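Magnetosome protein MamA (Magnetospirillum gryphiswaldense, PDB 3AS8) is a magnetosome-associated tetratricopeptide-repeat protein that recognises copies of itself to promote complex assembly, and probably acts as a scaffold for protein-protein interactions. Local coordinates at residues V146-A151 / P165-A170; L82-V87 / F110-R115; D74-A79 / L99-E104; G22-A27 / L48-V53; F40-A45 / A70-N75. All blocks are in the same frame, centred on the assembly; numbering follows the deposited sequence.

Interaction 1. Residues V146-A151 / P165-A170; sequences VHRAIA and PHFKKA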
# COMPACT_ATOMS: atom_id res chain seq x y z
N VAL A 146 -1.70 -15.95 3.67
CA VAL A 146 -0.97 -16.01 2.41
C VAL A 146 -1.23 -17.40 1.76
O VAL A 146 -1.48 -17.51 0.54
CB VAL A 146 0.54 -15.74 2.56
CG1 VAL A 146 1.22 -15.81 1.10
CG2 VAL A 146 0.72 -14.42 3.19
N HIS A 147 -1.17 -18.46 2.55
CA HIS A 147 -1.54 -19.78 1.95
C HIS A 147 -2.96 -19.80 1.42
O HIS A 147 -3.24 -20.44 0.41
CB HIS A 147 -1.39 -20.88 2.97
CG HIS A 147 0.03 -21.33 3.15
ND1 HIS A 147 0.64 -22.21 2.28
CD2 HIS A 147 0.96 -21.05 4.11
CE1 HIS A 147 1.88 -22.45 2.69
NE2 HIS A 147 2.09 -21.74 3.79
N ARG A 148 -3.87 -19.15 2.14
CA ARG A 148 -5.27 -19.07 1.74
C ARG A 148 -5.39 -18.34 0.39
O ARG A 148 -6.07 -18.78 -0.52
CB ARG A 148 -6.09 -18.42 2.84
CG ARG A 148 -7.58 -18.30 2.58
CD ARG A 148 -8.42 -18.34 3.89
NE ARG A 148 -7.89 -19.12 5.04
CZ ARG A 148 -8.24 -20.36 5.40
NH1 ARG A 148 -9.06 -21.10 4.67
NH2 ARG A 148 -7.71 -20.91 6.48
N ALA A 149 -4.69 -17.22 0.25
CA ALA A 149 -4.70 -16.45 -0.98
C ALA A 149 -4.14 -17.34 -2.12
O ALA A 149 -4.66 -17.36 -3.23
CB ALA A 149 -3.87 -15.11 -0.83
N ILE A 150 -3.11 -18.11 -1.83
CA ILE A 150 -2.50 -18.95 -2.88
C ILE A 150 -3.47 -20.07 -3.27
O ILE A 150 -3.65 -20.37 -4.45
CB ILE A 150 -1.18 -19.63 -2.40
CG1 ILE A 150 -0.02 -18.67 -2.37
CG2 ILE A 150 -0.76 -20.80 -3.38
CD1 ILE A 150 1.13 -19.27 -1.39
N ALA A 151 -4.13 -20.68 -2.26
CA ALA A 151 -5.18 -21.72 -2.50
C ALA A 151 -6.26 -21.22 -3.42
O ALA A 151 -6.66 -21.87 -4.38
CB ALA A 151 -5.81 -22.14 -1.16
N PRO A 165 -3.60 -28.62 -0.35
CA PRO A 165 -2.54 -28.50 0.66
C PRO A 165 -2.38 -27.08 1.22
O PRO A 165 -2.05 -26.92 2.38
CB PRO A 165 -1.23 -28.93 -0.07
CG PRO A 165 -1.59 -29.22 -1.43
CD PRO A 165 -3.11 -29.14 -1.63
N HIS A 166 -2.59 -26.06 0.37
CA HIS A 166 -2.58 -24.68 0.84
C HIS A 166 -3.74 -24.32 1.79
O HIS A 166 -3.56 -23.63 2.79
CB HIS A 166 -2.46 -23.75 -0.34
CG HIS A 166 -1.10 -23.81 -1.00
ND1 HIS A 166 0.04 -23.29 -0.42
CD2 HIS A 166 -0.72 -24.28 -2.21
CE1 HIS A 166 1.06 -23.45 -1.24
NE2 HIS A 166 0.63 -24.05 -2.34
N PHE A 167 -4.94 -24.78 1.49
CA PHE A 167 -6.04 -24.60 2.43
C PHE A 167 -5.73 -25.25 3.77
O PHE A 167 -6.09 -24.71 4.80
CB PHE A 167 -7.36 -25.17 1.85
CG PHE A 167 -8.03 -24.25 0.83
CD1 PHE A 167 -8.58 -23.03 1.21
CD2 PHE A 167 -8.26 -24.68 -0.48
CE1 PHE A 167 -9.19 -22.19 0.29
CE2 PHE A 167 -8.95 -23.88 -1.39
CZ PHE A 167 -9.38 -22.61 -1.04
N LYS A 168 -5.17 -26.45 3.74
CA LYS A 168 -4.93 -27.17 4.98
C LYS A 168 -3.87 -26.43 5.80
O LYS A 168 -3.96 -26.27 7.02
CB LYS A 168 -4.47 -28.58 4.65
CG LYS A 168 -5.62 -29.53 4.16
CD LYS A 168 -5.07 -30.96 4.01
CE LYS A 168 -6.16 -32.00 3.82
NZ LYS A 168 -5.61 -33.28 3.33
N LYS A 169 -2.81 -25.96 5.11
CA LYS A 169 -1.78 -25.25 5.81
C LYS A 169 -2.25 -23.94 6.43
O LYS A 169 -1.86 -23.58 7.58
CB LYS A 169 -0.62 -24.97 4.83
CG LYS A 169 0.57 -24.39 5.49
CD LYS A 169 1.17 -25.35 6.48
CE LYS A 169 2.54 -24.93 6.82
NZ LYS A 169 2.98 -25.61 8.06
N ALA A 170 -3.03 -23.17 5.67
CA ALA A 170 -3.68 -21.96 6.18
C ALA A 170 -4.49 -22.25 7.45
O ALA A 170 -4.40 -21.48 8.43
CB ALA A 170 -4.58 -21.33 5.13

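Interaction 2. Residues L82-V87 / F110-R115; sequences LGLTYV and FNVRFR. With SO4 (sulfate ion), chain C.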
# COMPACT_ATOMS: atom_id res chain seq x y z
N LEU A 82 0.65 5.54 -2.66
CA LEU A 82 -0.27 5.58 -3.75
C LEU A 82 -0.64 4.16 -4.20
O LEU A 82 -1.81 3.87 -4.38
CB LEU A 82 0.28 6.36 -4.90
CG LEU A 82 -0.54 6.54 -6.16
CD1 LEU A 82 -1.96 7.13 -5.78
CD2 LEU A 82 0.29 7.43 -7.25
N GLY A 83 0.35 3.28 -4.33
CA GLY A 83 0.09 1.88 -4.72
C GLY A 83 -0.81 1.21 -3.73
O GLY A 83 -1.78 0.56 -4.10
N LEU A 84 -0.52 1.33 -2.44
CA LEU A 84 -1.42 0.76 -1.44
C LEU A 84 -2.84 1.33 -1.46
O LEU A 84 -3.84 0.61 -1.21
CB LEU A 84 -0.80 0.85 0.00
CG LEU A 84 0.46 -0.02 0.15
CD1 LEU A 84 1.17 0.22 1.52
CD2 LEU A 84 0.07 -1.53 -0.11
N THR A 85 -2.92 2.65 -1.69
CA THR A 85 -4.21 3.31 -1.72
C THR A 85 -5.02 2.80 -2.91
O THR A 85 -6.20 2.52 -2.74
CB THR A 85 -4.14 4.84 -1.70
OG1 THR A 85 -3.50 5.25 -0.49
CG2 THR A 85 -5.56 5.41 -1.65
N TYR A 86 -4.41 2.66 -4.07
CA TYR A 86 -5.10 2.07 -5.22
C TYR A 86 -5.72 0.70 -4.95
O TYR A 86 -6.91 0.42 -5.33
CB TYR A 86 -4.18 2.04 -6.39
CG TYR A 86 -3.92 3.36 -7.09
CD1 TYR A 86 -4.92 4.34 -7.26
CD2 TYR A 86 -2.74 3.54 -7.77
CE1 TYR A 86 -4.65 5.53 -8.03
CE2 TYR A 86 -2.47 4.66 -8.52
CZ TYR A 86 -3.42 5.65 -8.66
OH TYR A 86 -3.05 6.77 -9.42
N VAL A 87 -4.97 -0.19 -4.27
CA VAL A 87 -5.53 -1.50 -3.97
C VAL A 87 -6.78 -1.27 -3.10
O VAL A 87 -7.83 -1.95 -3.28
CB VAL A 87 -4.51 -2.42 -3.20
CG1 VAL A 87 -5.23 -3.72 -2.81
CG2 VAL A 87 -3.22 -2.59 -4.02
N PHE A 110 6.60 -6.86 3.54
CA PHE A 110 5.63 -7.93 3.36
C PHE A 110 4.30 -7.43 2.79
O PHE A 110 3.81 -7.97 1.84
CB PHE A 110 5.37 -8.64 4.68
CG PHE A 110 4.21 -9.63 4.64
CD1 PHE A 110 4.43 -10.96 4.27
CD2 PHE A 110 2.92 -9.23 4.95
CE1 PHE A 110 3.36 -11.84 4.26
CE2 PHE A 110 1.84 -10.12 4.90
CZ PHE A 110 2.06 -11.39 4.56
N ASN A 111 3.71 -6.40 3.40
CA ASN A 111 2.45 -5.85 2.96
C ASN A 111 2.47 -5.49 1.50
O ASN A 111 1.54 -5.77 0.80
CB ASN A 111 1.96 -4.65 3.81
CG ASN A 111 0.50 -4.35 3.59
OD1 ASN A 111 -0.32 -5.26 3.57
ND2 ASN A 111 0.18 -3.08 3.32
N VAL A 112 3.49 -4.79 1.06
CA VAL A 112 3.58 -4.41 -0.36
C VAL A 112 3.52 -5.64 -1.27
O VAL A 112 2.71 -5.71 -2.23
CB VAL A 112 4.82 -3.54 -0.65
CG1 VAL A 112 5.15 -3.51 -2.21
CG2 VAL A 112 4.65 -2.08 -0.17
N ARG A 113 4.25 -6.71 -0.93
CA ARG A 113 4.28 -7.88 -1.80
C ARG A 113 2.94 -8.59 -1.73
O ARG A 113 2.45 -9.08 -2.73
CB ARG A 113 5.39 -8.85 -1.32
CG ARG A 113 5.50 -10.14 -2.08
CD ARG A 113 5.70 -9.97 -3.55
NE ARG A 113 7.04 -9.54 -3.89
CZ ARG A 113 7.51 -9.41 -5.14
NH1 ARG A 113 8.76 -9.08 -5.32
NH2 ARG A 113 6.79 -9.70 -6.19
N PHE A 114 2.36 -8.68 -0.53
CA PHE A 114 1.02 -9.27 -0.35
C PHE A 114 -0.07 -8.57 -1.16
O PHE A 114 -0.73 -9.22 -1.92
CB PHE A 114 0.64 -9.32 1.08
CG PHE A 114 -0.70 -9.95 1.32
CD1 PHE A 114 -0.89 -11.33 1.13
CD2 PHE A 114 -1.79 -9.18 1.63
CE1 PHE A 114 -2.10 -11.88 1.29
CE2 PHE A 114 -2.97 -9.72 1.83
CZ PHE A 114 -3.17 -11.05 1.66
N ARG A 115 -0.13 -7.23 -1.10
CA ARG A 115 -1.12 -6.46 -1.83
C ARG A 115 -0.89 -6.51 -3.33
O ARG A 115 -1.85 -6.49 -4.09
CB ARG A 115 -1.19 -5.00 -1.30
CG ARG A 115 -1.48 -4.92 0.24
CD ARG A 115 -2.80 -5.44 0.60
NE ARG A 115 -2.89 -5.50 2.04
CZ ARG A 115 -3.88 -6.04 2.73
NH1 ARG A 115 -3.79 -6.08 4.06
NH2 ARG A 115 -4.96 -6.54 2.11
S SO4 C . -7.25 -6.74 5.15
O1 SO4 C . -7.18 -5.35 4.67
O2 SO4 C . -6.32 -6.94 6.26
O3 SO4 C . -8.61 -7.02 5.61
O4 SO4 C . -6.97 -7.68 4.06

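Interaction 3. Residues D74-A79 / L99-E104; sequences DNIKVA and LVKVAE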
# COMPACT_ATOMS: atom_id res chain seq x y z
N ASP A 74 10.73 8.23 -9.14
CA ASP A 74 11.43 7.20 -8.37
C ASP A 74 11.27 7.35 -6.86
O ASP A 74 11.97 6.68 -6.13
CB ASP A 74 12.93 7.14 -8.72
CG ASP A 74 13.17 7.03 -10.25
OD1 ASP A 74 13.76 7.98 -10.83
OD2 ASP A 74 12.69 6.03 -10.86
N ASN A 75 10.38 8.23 -6.39
CA ASN A 75 10.16 8.39 -4.98
C ASN A 75 9.38 7.18 -4.47
O ASN A 75 8.22 6.98 -4.80
CB ASN A 75 9.41 9.72 -4.69
CG ASN A 75 9.30 10.02 -3.21
OD1 ASN A 75 8.83 9.17 -2.42
ND2 ASN A 75 9.69 11.28 -2.82
N ILE A 76 10.01 6.40 -3.63
CA ILE A 76 9.44 5.13 -3.18
C ILE A 76 8.37 5.32 -2.12
O ILE A 76 7.42 4.55 -2.03
CB ILE A 76 10.57 4.17 -2.68
CG1 ILE A 76 11.50 3.76 -3.86
CG2 ILE A 76 10.02 2.93 -1.95
CD1 ILE A 76 10.81 2.97 -5.04
N LYS A 77 8.52 6.37 -1.32
CA LYS A 77 7.58 6.68 -0.25
C LYS A 77 6.20 7.12 -0.84
O LYS A 77 5.15 6.78 -0.30
CB LYS A 77 8.25 7.78 0.58
CG LYS A 77 7.70 8.10 1.91
CD LYS A 77 8.58 9.21 2.53
CE LYS A 77 8.35 9.29 4.01
NZ LYS A 77 6.95 9.69 4.23
N VAL A 78 6.24 7.84 -1.95
CA VAL A 78 5.05 8.18 -2.72
C VAL A 78 4.43 6.94 -3.40
O VAL A 78 3.24 6.69 -3.37
CB VAL A 78 5.33 9.18 -3.85
CG1 VAL A 78 3.96 9.54 -4.59
CG2 VAL A 78 6.01 10.48 -3.35
N ALA A 79 5.29 6.16 -4.03
CA ALA A 79 4.84 4.99 -4.72
C ALA A 79 4.13 3.99 -3.80
O ALA A 79 3.12 3.37 -4.20
CB ALA A 79 6.09 4.35 -5.49
N LEU A 99 3.58 -1.01 -7.03
CA LEU A 99 3.98 -2.06 -6.09
C LEU A 99 5.14 -2.95 -6.60
O LEU A 99 5.94 -3.36 -5.79
CB LEU A 99 2.77 -2.92 -5.64
CG LEU A 99 1.64 -2.17 -4.98
CD1 LEU A 99 0.43 -3.12 -4.71
CD2 LEU A 99 2.03 -1.40 -3.71
N VAL A 100 5.22 -3.27 -7.90
CA VAL A 100 6.40 -3.91 -8.44
C VAL A 100 7.64 -3.11 -8.12
O VAL A 100 8.67 -3.65 -7.73
CB VAL A 100 6.25 -4.20 -9.97
CG1 VAL A 100 7.61 -4.71 -10.69
CG2 VAL A 100 5.08 -5.18 -10.18
N LYS A 101 7.58 -1.79 -8.32
CA LYS A 101 8.76 -0.97 -8.15
C LYS A 101 9.11 -0.86 -6.70
O LYS A 101 10.28 -0.94 -6.31
CB LYS A 101 8.49 0.42 -8.77
CG LYS A 101 9.63 1.44 -8.57
CD LYS A 101 9.14 2.86 -9.02
CE LYS A 101 10.30 3.81 -9.30
NZ LYS A 101 11.01 3.52 -10.54
N VAL A 102 8.11 -0.74 -5.85
CA VAL A 102 8.39 -0.65 -4.41
C VAL A 102 8.95 -1.97 -3.91
O VAL A 102 9.95 -1.97 -3.20
CB VAL A 102 7.15 -0.27 -3.59
CG1 VAL A 102 7.45 -0.37 -2.14
CG2 VAL A 102 6.61 1.11 -3.99
N ALA A 103 8.34 -3.08 -4.31
CA ALA A 103 8.86 -4.41 -3.87
C ALA A 103 10.31 -4.65 -4.32
O ALA A 103 11.07 -5.25 -3.59
CB ALA A 103 7.94 -5.57 -4.34
N GLU A 104 10.69 -4.22 -5.53
CA GLU A 104 12.08 -4.34 -5.97
C GLU A 104 13.04 -3.47 -5.12
O GLU A 104 14.14 -3.89 -4.82
CB GLU A 104 12.24 -4.02 -7.50
CG GLU A 104 13.70 -3.69 -8.00
CD GLU A 104 14.53 -4.91 -8.31
OE1 GLU A 104 13.95 -5.96 -8.64
OE2 GLU A 104 15.78 -4.82 -8.23

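Interaction 4. Residues G22-A27 / L48-V53; sequences GRYSEA and LGIAYV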
# COMPACT_ATOMS: atom_id res chain seq x y z
N GLY A 22 1.07 11.88 12.71
CA GLY A 22 -0.29 11.32 12.72
C GLY A 22 -1.40 12.33 13.10
O GLY A 22 -2.54 11.96 13.37
N ARG A 23 -1.09 13.63 13.02
CA ARG A 23 -2.06 14.67 13.29
C ARG A 23 -2.56 15.11 11.94
O ARG A 23 -2.26 16.19 11.44
CB ARG A 23 -1.46 15.79 14.11
CG ARG A 23 -0.95 15.43 15.58
CD ARG A 23 -0.38 16.70 16.33
NE ARG A 23 0.79 17.29 15.67
CZ ARG A 23 2.09 17.15 16.00
NH1 ARG A 23 2.49 16.43 17.07
NH2 ARG A 23 3.05 17.79 15.26
N TYR A 24 -3.37 14.26 11.34
CA TYR A 24 -3.72 14.42 9.92
C TYR A 24 -4.60 15.60 9.64
O TYR A 24 -4.38 16.33 8.68
CB TYR A 24 -4.32 13.10 9.39
CG TYR A 24 -3.33 11.93 9.39
CD1 TYR A 24 -2.19 11.93 8.62
CD2 TYR A 24 -3.55 10.82 10.21
CE1 TYR A 24 -1.30 10.84 8.64
CE2 TYR A 24 -2.71 9.79 10.24
CZ TYR A 24 -1.58 9.79 9.47
OH TYR A 24 -0.74 8.72 9.57
N SER A 25 -5.52 15.90 10.56
CA SER A 25 -6.47 17.01 10.35
C SER A 25 -5.70 18.35 10.40
O SER A 25 -5.90 19.24 9.55
CB SER A 25 -7.58 16.98 11.43
OG SER A 25 -8.35 15.81 11.47
N GLU A 26 -4.78 18.48 11.37
CA GLU A 26 -4.01 19.72 11.51
C GLU A 26 -3.06 19.81 10.34
O GLU A 26 -2.78 20.91 9.87
CB GLU A 26 -3.31 19.77 12.87
CG GLU A 26 -4.29 20.03 14.07
CD GLU A 26 -3.74 19.70 15.42
OE1 GLU A 26 -3.43 18.51 15.73
OE2 GLU A 26 -3.62 20.66 16.19
N ALA A 27 -2.56 18.67 9.85
CA ALA A 27 -1.74 18.66 8.60
C ALA A 27 -2.49 19.20 7.36
O ALA A 27 -1.91 19.92 6.54
CB ALA A 27 -1.15 17.23 8.27
N LEU A 48 0.32 16.12 2.33
CA LEU A 48 -1.06 16.54 2.25
C LEU A 48 -1.93 15.47 1.59
O LEU A 48 -3.12 15.34 1.91
CB LEU A 48 -1.18 17.87 1.48
CG LEU A 48 -2.56 18.47 1.21
CD1 LEU A 48 -3.44 18.75 2.53
CD2 LEU A 48 -2.26 19.81 0.46
N GLY A 49 -1.38 14.79 0.60
CA GLY A 49 -2.01 13.61 -0.02
C GLY A 49 -2.35 12.58 1.06
O GLY A 49 -3.48 12.17 1.14
N ILE A 50 -1.36 12.18 1.85
CA ILE A 50 -1.54 11.24 2.99
C ILE A 50 -2.63 11.74 3.91
O ILE A 50 -3.58 11.04 4.22
CB ILE A 50 -0.20 11.04 3.73
CG1 ILE A 50 0.77 10.15 2.95
CG2 ILE A 50 -0.33 10.35 5.19
CD1 ILE A 50 2.15 9.94 3.74
N ALA A 51 -2.54 13.00 4.29
CA ALA A 51 -3.52 13.64 5.18
C ALA A 51 -4.93 13.69 4.62
O ALA A 51 -5.89 13.46 5.37
CB ALA A 51 -3.03 15.08 5.59
N TYR A 52 -5.07 14.00 3.33
CA TYR A 52 -6.38 13.96 2.67
C TYR A 52 -6.98 12.55 2.61
O TYR A 52 -8.17 12.41 2.93
CB TYR A 52 -6.35 14.51 1.24
CG TYR A 52 -6.41 16.00 1.08
CD1 TYR A 52 -7.20 16.78 1.88
CD2 TYR A 52 -5.69 16.63 0.05
CE1 TYR A 52 -7.32 18.17 1.69
CE2 TYR A 52 -5.76 18.03 -0.15
CZ TYR A 52 -6.57 18.79 0.68
OH TYR A 52 -6.63 20.16 0.50
N VAL A 53 -6.16 11.53 2.36
CA VAL A 53 -6.69 10.17 2.38
C VAL A 53 -7.16 9.76 3.80
O VAL A 53 -8.18 9.09 3.95
CB VAL A 53 -5.67 9.15 1.86
CG1 VAL A 53 -6.18 7.67 2.05
CG2 VAL A 53 -5.40 9.46 0.34

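Interaction 5. Residues F40-A45 / A70-N75; sequences FDVEVA and ADAPDN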
# COMPACT_ATOMS: atom_id res chain seq x y z
N PHE A 40 5.17 23.53 -7.61
CA PHE A 40 5.03 22.20 -7.02
C PHE A 40 6.18 21.68 -6.06
O PHE A 40 7.33 21.63 -6.45
CB PHE A 40 4.78 21.19 -8.12
CG PHE A 40 4.22 19.91 -7.60
CD1 PHE A 40 2.86 19.81 -7.29
CD2 PHE A 40 5.07 18.82 -7.32
CE1 PHE A 40 2.35 18.64 -6.77
CE2 PHE A 40 4.55 17.64 -6.79
CZ PHE A 40 3.21 17.56 -6.53
N ASP A 41 5.82 21.21 -4.85
CA ASP A 41 6.77 20.73 -3.80
C ASP A 41 6.38 19.31 -3.39
O ASP A 41 5.28 19.14 -2.84
CB ASP A 41 6.64 21.68 -2.60
CG ASP A 41 7.51 21.29 -1.37
OD1 ASP A 41 7.78 20.10 -1.01
OD2 ASP A 41 7.91 22.25 -0.67
N VAL A 42 7.24 18.31 -3.66
CA VAL A 42 6.82 16.87 -3.58
C VAL A 42 6.56 16.48 -2.13
O VAL A 42 5.62 15.73 -1.83
CB VAL A 42 7.83 15.87 -4.26
CG1 VAL A 42 9.16 15.85 -3.59
CG2 VAL A 42 7.27 14.43 -4.26
N GLU A 43 7.31 17.06 -1.21
CA GLU A 43 7.18 16.69 0.21
C GLU A 43 5.87 17.24 0.82
O GLU A 43 5.23 16.57 1.66
CB GLU A 43 8.43 17.18 0.90
CG GLU A 43 8.96 16.31 1.99
CD GLU A 43 9.20 14.88 1.60
OE1 GLU A 43 8.76 14.01 2.39
OE2 GLU A 43 9.83 14.60 0.56
N VAL A 44 5.46 18.42 0.33
CA VAL A 44 4.21 19.03 0.69
C VAL A 44 3.07 18.19 0.05
O VAL A 44 2.14 17.76 0.76
CB VAL A 44 4.16 20.52 0.29
CG1 VAL A 44 2.70 21.04 0.33
CG2 VAL A 44 5.12 21.37 1.21
N ALA A 45 3.18 17.88 -1.27
CA ALA A 45 2.13 17.09 -1.92
C ALA A 45 1.95 15.66 -1.32
O ALA A 45 0.83 15.17 -1.13
CB ALA A 45 2.31 17.02 -3.47
N ALA A 70 4.23 11.91 -10.69
CA ALA A 70 4.61 12.49 -12.00
C ALA A 70 5.89 13.37 -11.89
O ALA A 70 6.72 13.42 -12.77
CB ALA A 70 3.42 13.27 -12.64
N ASP A 71 6.02 14.10 -10.80
CA ASP A 71 7.15 14.99 -10.56
C ASP A 71 8.43 14.27 -10.07
O ASP A 71 9.57 14.71 -10.31
CB ASP A 71 6.70 15.97 -9.47
CG ASP A 71 7.78 16.95 -9.07
OD1 ASP A 71 8.14 17.77 -9.92
OD2 ASP A 71 8.27 16.89 -7.92
N ALA A 72 8.22 13.21 -9.30
CA ALA A 72 9.33 12.49 -8.67
C ALA A 72 9.04 10.98 -8.88
O ALA A 72 8.60 10.29 -7.93
CB ALA A 72 9.41 12.86 -7.20
N PRO A 73 9.25 10.47 -10.13
CA PRO A 73 8.87 9.09 -10.49
C PRO A 73 9.54 7.98 -9.68
O PRO A 73 8.98 6.88 -9.59
CB PRO A 73 9.25 8.96 -11.98
CG PRO A 73 10.03 10.21 -12.33
CD PRO A 73 9.86 11.22 -11.25
N ASP A 74 10.73 8.23 -9.14
CA ASP A 74 11.43 7.20 -8.37
C ASP A 74 11.27 7.35 -6.86
O ASP A 74 11.97 6.68 -6.13
CB ASP A 74 12.93 7.14 -8.72
CG ASP A 74 13.17 7.03 -10.25
OD1 ASP A 74 13.76 7.98 -10.83
OD2 ASP A 74 12.69 6.03 -10.86
N ASN A 75 10.38 8.23 -6.39
CA ASN A 75 10.16 8.39 -4.98
C ASN A 75 9.38 7.18 -4.47
O ASN A 75 8.22 6.98 -4.80
CB ASN A 75 9.41 9.72 -4.69
CG ASN A 75 9.30 10.02 -3.21
OD1 ASN A 75 8.83 9.17 -2.42
ND2 ASN A 75 9.69 11.28 -2.82
O HOH W 1 8.84 18.99 -5.61
O HOH W 2 9.60 11.58 0.07

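Interaction 1. Residues V146-A151 / P165-A170
The imidazoles of His147 and His166 meet edge to edge, and each carries an aliphatic group over one face: Lys169 CG lies above the centre of the His147 ring, Ile150 CG2 above that of His166. This contact sits within an antiparallel helix pair of the tetratricopeptide-repeat fold, helices 144-156 and 160-183, whose axes approach to 7.8 Å at 159° in these segments. At the shared edge His147 ND1 and His166 ND1 are 3.0 Å apart in a nearly straight hydrogen bond, in which either nitrogen could be the donor. Both rings have CG anti to the carbonyl carbon (chi1 -80° in His147, -70° in His166), which turns them toward each other between the helices. Replacing the first of these imidazoles, His147, by an alanine is likely to leave His166 ND1 without this partner and to uncover the Lys169 methylenes. On the other flank, in one of two modelled conformers, the guanidinium of Arg148 has Ala170 CB over one face, with NH2 3.4 Å from that methyl; the same NH2 is hydrogen-bonded to Asn171, and NH1 comes to the edge of the Phe167 ring. The face of that ring is taken by a CH-pi contact, Ala151 CB standing 3.4 Å from the Phe167 ring centroid, almost on its normal.

Interaction 2. Residues L82-V87 / F110-R115
With CG anti to the carbonyl carbon (chi1 -66°) and the next torsion extended, Leu84 sends its CD2 methyl across to Arg115, whose CG, placed by a similar first torsion, meets that methyl at 3.7 Å; a bend at chi2 carries the rest of the arginine on toward Asn111. The two side chains cross at about a right angle. Leu84 CD2 also lies 3.8 Å from Asn111 ND2, so the leucine tip covers both the arginine methylenes and the amide. Val87 adds a looser touch through CG2, 4.2 Å from Arg115 CB. Beyond its bend the Arg115 chain straightens, and NE donates to Asn111 OD1 one helical turn back (3.0 Å, 152°), the donor tilted from the amide plane. Held there, the guanidinium turns its outer edge to a sulfate, probably from the crystallisation liquor: NH2 reaches O4 at 3.0 Å, and NH1 makes a weak, longer bond to O2. A methionine in place of Arg115 would probably keep some packing on Leu84 but deprive the sulfate and Asn111 OD1 of the donors it supplies. The segments, inclined at 43°, lie on helices 76-88 and 110-122 of the TPR array. Helix 92-105 takes the side chains of Leu82 and Tyr86, and helix 144-156 covers Phe110 and Phe114.

Interaction 3. Residues D74-A79 / L99-E104
Residues 74-79 run from a turn into the first turn of helix 76-88, whereas 99-104 is helical throughout and lies in the C-terminal half of helix 92-105; their backbones come nearest at Ile76 and Val102, with CA atoms 6.0 Å apart. Asn75 is the N-cap: its OD1 accepts from Val78 N at 2.9 Å, from above the amide plane, tying down the helix start. Just before the cap, Asp74 reaches across to Lys101 in a salt bridge, OD2 to NZ 3.0 Å, using the lone pair that points away from the other carboxylate oxygen. Lys101 is extended from the backbone outward (chi1 176°) and bends only at chi4, which turns NZ onto the carboxylate. Its CG, meanwhile, packs on Ile76 CD1 at 4.0 Å, so one chain serves both the apolar and the charged halves of the contact. Deeper in, Val102 fits its CG2 against Ala79 CB at 3.6 Å, and its CG1 meets Ile76 CG2, the two branched chains running alongside in opposite senses. The pair forms the antiparallel hairpin common in TPR proteins. Helix 110-122 packs on the 92-105 side through Leu99 and Val102, and helix 58-71 on the 76-88 side through Val78 and Ala79.

Interaction 4. Residues G22-A27 / L48-V53
Tyr24 CE1 and the CG2 methyl of Ile50 meet at 3.6 Å, the ring lying obliquely to the methyl. Next to them Ala51 CB rests 3.6 Å from the carbonyl oxygen of Tyr24 and 3.9 Å from Ala27 CB, small groups that let the backbones close to 4.8 Å between the CA atoms of Tyr24 and Ala51. The tyrosine ring reaches Ile50 because its CG stands anti to the carbonyl carbon (chi1 -65°). Gly22 CA lies over one face of that ring, displaced toward the rim. One shell out, Gly22 ends the preceding helix in a Schellman motif, its positive phi one that a side chain would jam, and Arg23, the N-cap residue, hydrogen-bonds through NE to His18. Helix 5-20 covers Ala27, and helix 58-71 backs Leu48 and Tyr52. These pieces join helix 24-31 to helix 42-54 within the TPR array. Contact between the segments is by van der Waals packing, so the close fit of alanine methyls and backbone probably sets the spacing.

Interaction 5. Residues F40-A45 / A70-N75
Helix 42-54 starts at Val42 just as helix 58-71 ends at Asp71 and runs into a type I beta turn, Ala72 to Asn75, the Val42 and Ala72 CA atoms lying 7.2 Å apart. The contact thus ties together the ends of two helices of the TPR array. The Phe40 and Asp71 side chains lie alongside, pointing opposite ways, Phe40 CD2 coming 3.7 Å from Asp71 CG, with ring and carboxylate planes 66° apart. Asp71 extends from its helix with CG anti to the backbone N (chi1 178°), which brings OD2 to the ring edge. Val42 CG2 packs on Ala72 CB at 4.0 Å. Asp41, the N-cap residue, accepts from Val44 N with OD1, and its OD2 forms a salt bridge with Arg12. One water donates to Phe40 O and Asp71 OD2 and weakly accepts from Val42 N, bridging the segments. A second joins the side chains of Glu43 and Asn75, donating to Glu43 OE2 at 3.1 Å and accepting from Asn75 ND2 at 2.9 Å.

From the N terminus, interaction 4 opens first and joins helices 24-31 and 42-54. Interaction 5 starts before that loop has closed, so the two cross, sharing helix 42-54. The second segment of interaction 5 overlaps the first of interaction 3 at Asp74 and Asn75, passing the chain directly from one contact to the next. Interaction 3 then closes the hairpin of helices 76-88 and 92-105, while interaction 2 crosses it by carrying helix 76-88 on to helix 110-122; the two touch where Val112 packs on Val102. Interaction 1 follows in series, closing the hairpin at the C-terminal end, and meets interaction 2 through Val146 against Phe110 and Phe114.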